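Local coordinates for protein heterodimeric restriction endonuclease R.BspD6I small subunit (Bacillus sp., PDB 2P14) that probably acts as an endonuclease, serving as the catalytic subunit that partners a site-specific nickase in a heterodimeric type IIS restriction enzyme, at residues F29-F42 with A54-E66. Sequence-based numbering, arbitrary orientation.
Sequences FKKLGSYKNLVPNF and AIPGVEDILVEYE. With SO4 (sulfate ion), chain C; SO4 (sulfate ion), chain B.
The OH of Tyr-65 meets the ring of Phe-29 at its edge, 3.4 Å from CD1, and the two side chains cross at about a right angle. The carbonyl O of Gly-33 lies at the edge of the Tyr-65 ring. A water takes a hydrogen bond from Tyr-65 OH and gives one each to Phe-29 O and Gly-33 O, linking the helix end to the Tyr-65 side chain. The Tyr-35 ring has Leu-38 CB over one face and Lys-30 O at its edge. Pro-40 CB lies over one face of the Phe-42 ring, and Ile-61 CG1 comes to the edge of that ring.

Strands 37-40 and 61-64 run antiparallel. Val-39 N bonds to Leu-62 O at 2.8 Å, and Leu-62 N returns the bond to Val-39 O. Leu-38 CD1 packs against Val-63 CB at 3.7 Å. At one end Glu-64 O accepts from both Lys-36 N and Asn-37 N, a classic beta bulge.

At the other end Asn-41 holds the 55-58 turn. Its CG is anti to the backbone N (chi1 -178°), which carries the amide to the turn. Asn-41 OD1 accepts from Ile-55 N at 2.8 Å. Asn-41 ND2 gives an in-plane hydrogen bond to a lone pair of Ile-55 O (3.0 Å) and a more bent one to Val-58 O, from above that carbonyl's plane. With an alanine here, Ile-55 N and O and Val-58 O would lose these side-chain partners, and the type II turn is likely to be held less firmly.

Strand 61-64 also pairs with strand 69-75, which leaves strand 37-40 as an outer strand of the mixed sheet within this chain, consistent with the PD-(D/E)XK nuclease fold.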
loop_
_atom_site.group_PDB
_atom_site.type_symbol
_atom_site.label_atom_id
_atom_site.label_comp_id
_atom_site.label_asym_id
_atom_site.label_seq_id
_atom_site.Cartn_x
_atom_site.Cartn_y
_atom_site.Cartn_z
ATOM N N PHE A 29 -9.587 -0.818 2.718
ATOM C CA PHE A 29 -9.833 0.610 2.474
ATOM C C PHE A 29 -11.311 0.961 2.257
ATOM O O PHE A 29 -11.805 1.988 2.727
ATOM C CB PHE A 29 -8.959 1.136 1.344
ATOM C CG PHE A 29 -7.560 1.367 1.771
ATOM C CD1 PHE A 29 -7.199 2.588 2.377
ATOM C CD2 PHE A 29 -6.600 0.373 1.622
ATOM C CE1 PHE A 29 -5.898 2.803 2.817
ATOM C CE2 PHE A 29 -5.296 0.590 2.061
ATOM C CZ PHE A 29 -4.952 1.816 2.648
ATOM N N LYS A 30 -12.041 0.058 1.624
ATOM C CA LYS A 30 -13.486 0.267 1.489
ATOM C C LYS A 30 -14.143 0.285 2.879
ATOM O O LYS A 30 -14.986 1.139 3.187
ATOM C CB LYS A 30 -14.088 -0.843 0.616
ATOM C CG LYS A 30 -15.615 -0.671 0.344
ATOM C CD LYS A 30 -16.134 -1.766 -0.567
ATOM C CE LYS A 30 -17.642 -1.645 -0.743
ATOM N NZ LYS A 30 -17.934 -0.430 -1.552
ATOM N N LYS A 31 -13.740 -0.649 3.738
ATOM C CA LYS A 31 -14.343 -0.731 5.077
ATOM C C LYS A 31 -13.926 0.442 5.979
ATOM O O LYS A 31 -14.721 0.904 6.815
ATOM C CB LYS A 31 -14.028 -2.049 5.758
ATOM C CG LYS A 31 -14.940 -2.252 6.943
ATOM C CD LYS A 31 -15.132 -3.658 7.298
ATOM C CE LYS A 31 -16.120 -3.786 8.441
ATOM N NZ LYS A 31 -16.474 -5.190 8.612
ATOM N N LEU A 32 -12.700 0.922 5.830
ATOM C CA LEU A 32 -12.289 2.086 6.635
ATOM C C LEU A 32 -13.154 3.286 6.315
ATOM O O LEU A 32 -13.452 4.116 7.201
ATOM C CB LEU A 32 -10.817 2.407 6.387
ATOM C CG LEU A 32 -9.787 1.478 7.026
ATOM C CD1 LEU A 32 -8.407 1.813 6.523
ATOM C CD2 LEU A 32 -9.844 1.512 8.555
ATOM N N GLY A 33 -13.497 3.425 5.045
ATOM C CA GLY A 33 -14.394 4.455 4.556
ATOM C C GLY A 33 -13.789 5.859 4.607
ATOM O O GLY A 33 -12.562 6.016 4.583
ATOM N N SER A 34 -14.669 6.867 4.593
ATOM C CA SER A 34 -14.224 8.265 4.756
ATOM C C SER A 34 -13.487 8.815 3.510
ATOM O O SER A 34 -12.785 9.820 3.615
ATOM C CB SER A 34 -13.333 8.461 6.026
ATOM O OG SER A 34 -13.945 8.076 7.268
ATOM N N TYR A 35 -13.616 8.139 2.373
ATOM C CA TYR A 35 -12.976 8.572 1.128
ATOM C C TYR A 35 -13.919 9.320 0.221
ATOM O O TYR A 35 -15.142 9.178 0.335
ATOM C CB TYR A 35 -12.438 7.366 0.332
ATOM C CG TYR A 35 -13.432 6.246 0.107
ATOM C CD1 TYR A 35 -14.327 6.279 -0.960
ATOM C CD2 TYR A 35 -13.446 5.140 0.949
ATOM C CE1 TYR A 35 -15.239 5.236 -1.166
ATOM C CE2 TYR A 35 -14.346 4.111 0.762
ATOM C CZ TYR A 35 -15.233 4.166 -0.281
ATOM O OH TYR A 35 -16.115 3.105 -0.446
ATOM N N LYS A 36 -13.353 10.115 -0.687
ATOM C CA LYS A 36 -14.170 10.734 -1.734
ATOM C C LYS A 36 -14.311 9.819 -2.944
ATOM O O LYS A 36 -15.411 9.711 -3.494
ATOM C CB LYS A 36 -13.697 12.137 -2.133
ATOM C CG LYS A 36 -12.210 12.366 -2.215
ATOM C CD LYS A 36 -11.892 13.852 -2.334
ATOM C CE LYS A 36 -11.803 14.291 -3.776
ATOM N NZ LYS A 36 -11.196 15.642 -3.859
ATOM N N ASN A 37 -13.226 9.138 -3.315
ATOM C CA ASN A 37 -13.256 8.137 -4.383
ATOM C C ASN A 37 -12.377 6.958 -4.001
ATOM O O ASN A 37 -11.352 7.132 -3.343
ATOM C CB ASN A 37 -12.701 8.707 -5.690
ATOM C CG ASN A 37 -13.370 9.990 -6.128
ATOM O OD1 ASN A 37 -12.711 11.029 -6.276
ATOM N ND2 ASN A 37 -14.660 9.926 -6.378
ATOM N N LEU A 38 -12.768 5.773 -4.440
ATOM C CA LEU A 38 -11.964 4.565 -4.241
ATOM C C LEU A 38 -12.034 3.790 -5.546
ATOM O O LEU A 38 -13.122 3.419 -5.992
ATOM C CB LEU A 38 -12.493 3.704 -3.080
ATOM C CG LEU A 38 -11.783 2.377 -2.789
ATOM C CD1 LEU A 38 -10.330 2.601 -2.295
ATOM C CD2 LEU A 38 -12.561 1.582 -1.747
ATOM N N VAL A 39 -10.888 3.573 -6.177
ATOM C CA VAL A 39 -10.856 3.015 -7.546
ATOM C C VAL A 39 -9.975 1.763 -7.559
ATOM O O VAL A 39 -8.739 1.877 -7.525
ATOM C CB VAL A 39 -10.310 4.054 -8.550
ATOM C CG1 VAL A 39 -10.487 3.544 -9.990
ATOM C CG2 VAL A 39 -11.030 5.374 -8.388
ATOM N N PRO A 40 -10.601 0.567 -7.560
ATOM C CA PRO A 40 -9.847 -0.667 -7.726
ATOM C C PRO A 40 -9.538 -0.903 -9.193
ATOM O O PRO A 40 -10.451 -0.881 -10.031
ATOM C CB PRO A 40 -10.808 -1.736 -7.182
ATOM C CG PRO A 40 -12.184 -1.198 -7.483
ATOM C CD PRO A 40 -12.049 0.317 -7.375
ATOM N N ASN A 41 -8.257 -1.074 -9.510
ATOM C CA ASN A 41 -7.874 -1.392 -10.887
ATOM C C ASN A 41 -7.892 -2.899 -11.145
ATOM O O ASN A 41 -6.851 -3.494 -11.428
ATOM C CB ASN A 41 -6.526 -0.754 -11.251
ATOM C CG ASN A 41 -6.126 -1.021 -12.679
ATOM O OD1 ASN A 41 -7.020 -1.278 -13.511
ATOM N ND2 ASN A 41 -4.860 -0.936 -12.990
ATOM N N PHE A 42 -9.071 -3.484 -11.021
ATOM C CA PHE A 42 -9.290 -4.903 -11.316
ATOM C C PHE A 42 -10.794 -5.080 -11.351
ATOM O O PHE A 42 -11.563 -4.183 -10.961
ATOM C CB PHE A 42 -8.621 -5.832 -10.266
ATOM C CG PHE A 42 -8.953 -5.485 -8.819
ATOM C CD1 PHE A 42 -10.112 -5.985 -8.210
ATOM C CD2 PHE A 42 -8.094 -4.686 -8.063
ATOM C CE1 PHE A 42 -10.416 -5.672 -6.883
ATOM C CE2 PHE A 42 -8.418 -4.366 -6.735
ATOM C CZ PHE A 42 -9.551 -4.865 -6.162
ATOM N N ALA A 54 -6.660 -5.947 -15.005
ATOM C CA ALA A 54 -6.227 -4.582 -14.684
ATOM C C ALA A 54 -5.940 -3.778 -15.946
ATOM O O ALA A 54 -5.506 -4.321 -16.974
ATOM C CB ALA A 54 -5.003 -4.619 -13.840
ATOM N N ILE A 55 -6.130 -2.469 -15.852
ATOM C CA ILE A 55 -5.665 -1.578 -16.915
ATOM C C ILE A 55 -4.126 -1.434 -16.801
ATOM O O ILE A 55 -3.612 -1.046 -15.753
ATOM C CB ILE A 55 -6.310 -0.177 -16.753
ATOM C CG1 ILE A 55 -7.827 -0.286 -16.843
ATOM C CG2 ILE A 55 -5.722 0.822 -17.806
ATOM C CD1 ILE A 55 -8.547 0.981 -16.462
ATOM N N PRO A 56 -3.367 -1.723 -17.865
ATOM C CA PRO A 56 -1.925 -1.447 -17.830
ATOM C C PRO A 56 -1.598 0.019 -17.516
ATOM O O PRO A 56 -2.305 0.917 -17.980
ATOM C CB PRO A 56 -1.456 -1.770 -19.255
ATOM C CG PRO A 56 -2.477 -2.744 -19.746
ATOM C CD PRO A 56 -3.785 -2.351 -19.136
ATOM N N GLY A 57 -0.538 0.218 -16.747
ATOM C CA GLY A 57 0.001 1.538 -16.458
ATOM C C GLY A 57 -0.682 2.316 -15.357
ATOM O O GLY A 57 -0.342 3.472 -15.159
ATOM N N VAL A 58 -1.605 1.671 -14.642
ATOM C CA VAL A 58 -2.386 2.292 -13.558
ATOM C C VAL A 58 -2.179 1.518 -12.251
ATOM O O VAL A 58 -2.166 0.284 -12.240
ATOM C CB VAL A 58 -3.873 2.334 -13.917
ATOM C CG1 VAL A 58 -4.728 2.900 -12.760
ATOM C CG2 VAL A 58 -4.036 3.190 -15.205
ATOM N N GLU A 59 -2.046 2.269 -11.153
ATOM C CA GLU A 59 -1.923 1.674 -9.811
ATOM C C GLU A 59 -3.008 0.653 -9.462
ATOM O O GLU A 59 -4.153 0.724 -9.935
ATOM C CB GLU A 59 -1.909 2.791 -8.752
ATOM C CG GLU A 59 -3.146 3.687 -8.765
ATOM C CD GLU A 59 -3.066 4.886 -9.760
ATOM O OE1 GLU A 59 -2.123 4.948 -10.595
ATOM O OE2 GLU A 59 -3.983 5.744 -9.691
ATOM N N ASP A 60 -2.649 -0.296 -8.594
ATOM C CA ASP A 60 -3.610 -1.345 -8.216
ATOM C C ASP A 60 -4.900 -0.810 -7.593
ATOM O O ASP A 60 -5.993 -1.285 -7.907
ATOM C CB ASP A 60 -2.986 -2.351 -7.232
ATOM C CG ASP A 60 -1.836 -3.144 -7.840
ATOM O OD1 ASP A 60 -1.679 -3.178 -9.063
ATOM O OD2 ASP A 60 -1.052 -3.742 -7.069
ATOM N N ILE A 61 -4.767 0.185 -6.711
ATOM C CA ILE A 61 -5.903 0.796 -6.010
ATOM C C ILE A 61 -5.558 2.255 -5.805
ATOM O O ILE A 61 -4.416 2.578 -5.491
ATOM C CB ILE A 61 -6.170 0.169 -4.610
ATOM C CG1 ILE A 61 -6.315 -1.349 -4.716
ATOM C CG2 ILE A 61 -7.429 0.753 -3.958
ATOM C CD1 ILE A 61 -5.952 -2.066 -3.404
ATOM N N LEU A 62 -6.541 3.120 -6.023
ATOM C CA LEU A 62 -6.380 4.536 -5.662
ATOM C C LEU A 62 -7.460 4.869 -4.655
ATOM O O LEU A 62 -8.628 4.551 -4.876
ATOM C CB LEU A 62 -6.548 5.455 -6.882
ATOM C CG LEU A 62 -6.609 6.954 -6.612
ATOM C CD1 LEU A 62 -5.228 7.475 -6.095
ATOM C CD2 LEU A 62 -7.067 7.661 -7.916
ATOM N N VAL A 63 -7.066 5.506 -3.539
ATOM C CA VAL A 63 -8.073 6.071 -2.627
ATOM C C VAL A 63 -7.827 7.591 -2.533
ATOM O O VAL A 63 -6.705 8.042 -2.237
ATOM C CB VAL A 63 -8.066 5.387 -1.232
ATOM C CG1 VAL A 63 -6.783 5.641 -0.513
ATOM C CG2 VAL A 63 -9.252 5.829 -0.370
ATOM N N GLU A 64 -8.871 8.363 -2.855
ATOM C CA GLU A 64 -8.756 9.811 -2.787
ATOM C C GLU A 64 -9.524 10.316 -1.590
ATOM O O GLU A 64 -10.717 10.126 -1.488
ATOM C CB GLU A 64 -9.288 10.447 -4.072
ATOM C CG GLU A 64 -8.431 10.077 -5.260
ATOM C CD GLU A 64 -8.852 10.767 -6.554
ATOM O OE1 GLU A 64 -10.092 10.891 -6.789
ATOM O OE2 GLU A 64 -7.951 11.134 -7.325
ATOM N N TYR A 65 -8.816 10.931 -0.651
ATOM C CA TYR A 65 -9.463 11.553 0.490
ATOM C C TYR A 65 -9.521 13.047 0.222
ATOM O O TYR A 65 -9.001 13.543 -0.773
ATOM C CB TYR A 65 -8.658 11.303 1.740
ATOM C CG TYR A 65 -8.555 9.842 2.100
ATOM C CD1 TYR A 65 -9.678 9.143 2.588
ATOM C CD2 TYR A 65 -7.341 9.160 1.965
ATOM C CE1 TYR A 65 -9.600 7.799 2.928
ATOM C CE2 TYR A 65 -7.241 7.806 2.308
ATOM C CZ TYR A 65 -8.381 7.119 2.783
ATOM O OH TYR A 65 -8.253 5.779 3.127
ATOM N N GLU A 66 -10.110 13.782 1.155
ATOM C CA GLU A 66 -10.251 15.206 0.947
ATOM C C GLU A 66 -8.936 15.945 0.671
ATOM O O GLU A 66 -8.859 16.734 -0.275
ATOM C CB GLU A 66 -10.926 15.782 2.188
ATOM C CG GLU A 66 -11.339 17.206 2.060
ATOM C CD GLU A 66 -12.446 17.465 3.000
ATOM O OE1 GLU A 66 -13.579 16.997 2.679
ATOM O OE2 GLU A 66 -12.159 18.088 4.059
HETATM S S SO4 C . 1.919 -1.549 -14.829
HETATM O O1 SO4 C . 2.175 -0.116 -15.038
HETATM O O2 SO4 C . 3.195 -2.268 -14.966
HETATM O O3 SO4 C . 0.944 -2.015 -15.821
HETATM O O4 SO4 C . 1.384 -1.732 -13.476
HETATM S S SO4 B . -4.539 -9.107 -14.911
HETATM O O1 SO4 B . -3.355 -9.580 -14.189
HETATM O O2 SO4 B . -4.198 -8.700 -16.283
HETATM O O3 SO4 B . -5.039 -7.945 -14.162
HETATM O O4 SO4 B . -5.542 -10.191 -14.934
HETATM O O HOH W 1 -10.619 4.482 3.328
HETATM O O HOH W 2 -12.051 12.225 2.739
HETATM O O HOH W 3 -10.846 17.773 -1.711
HETATM O O HOH W 4 -6.681 2.143 -9.490
#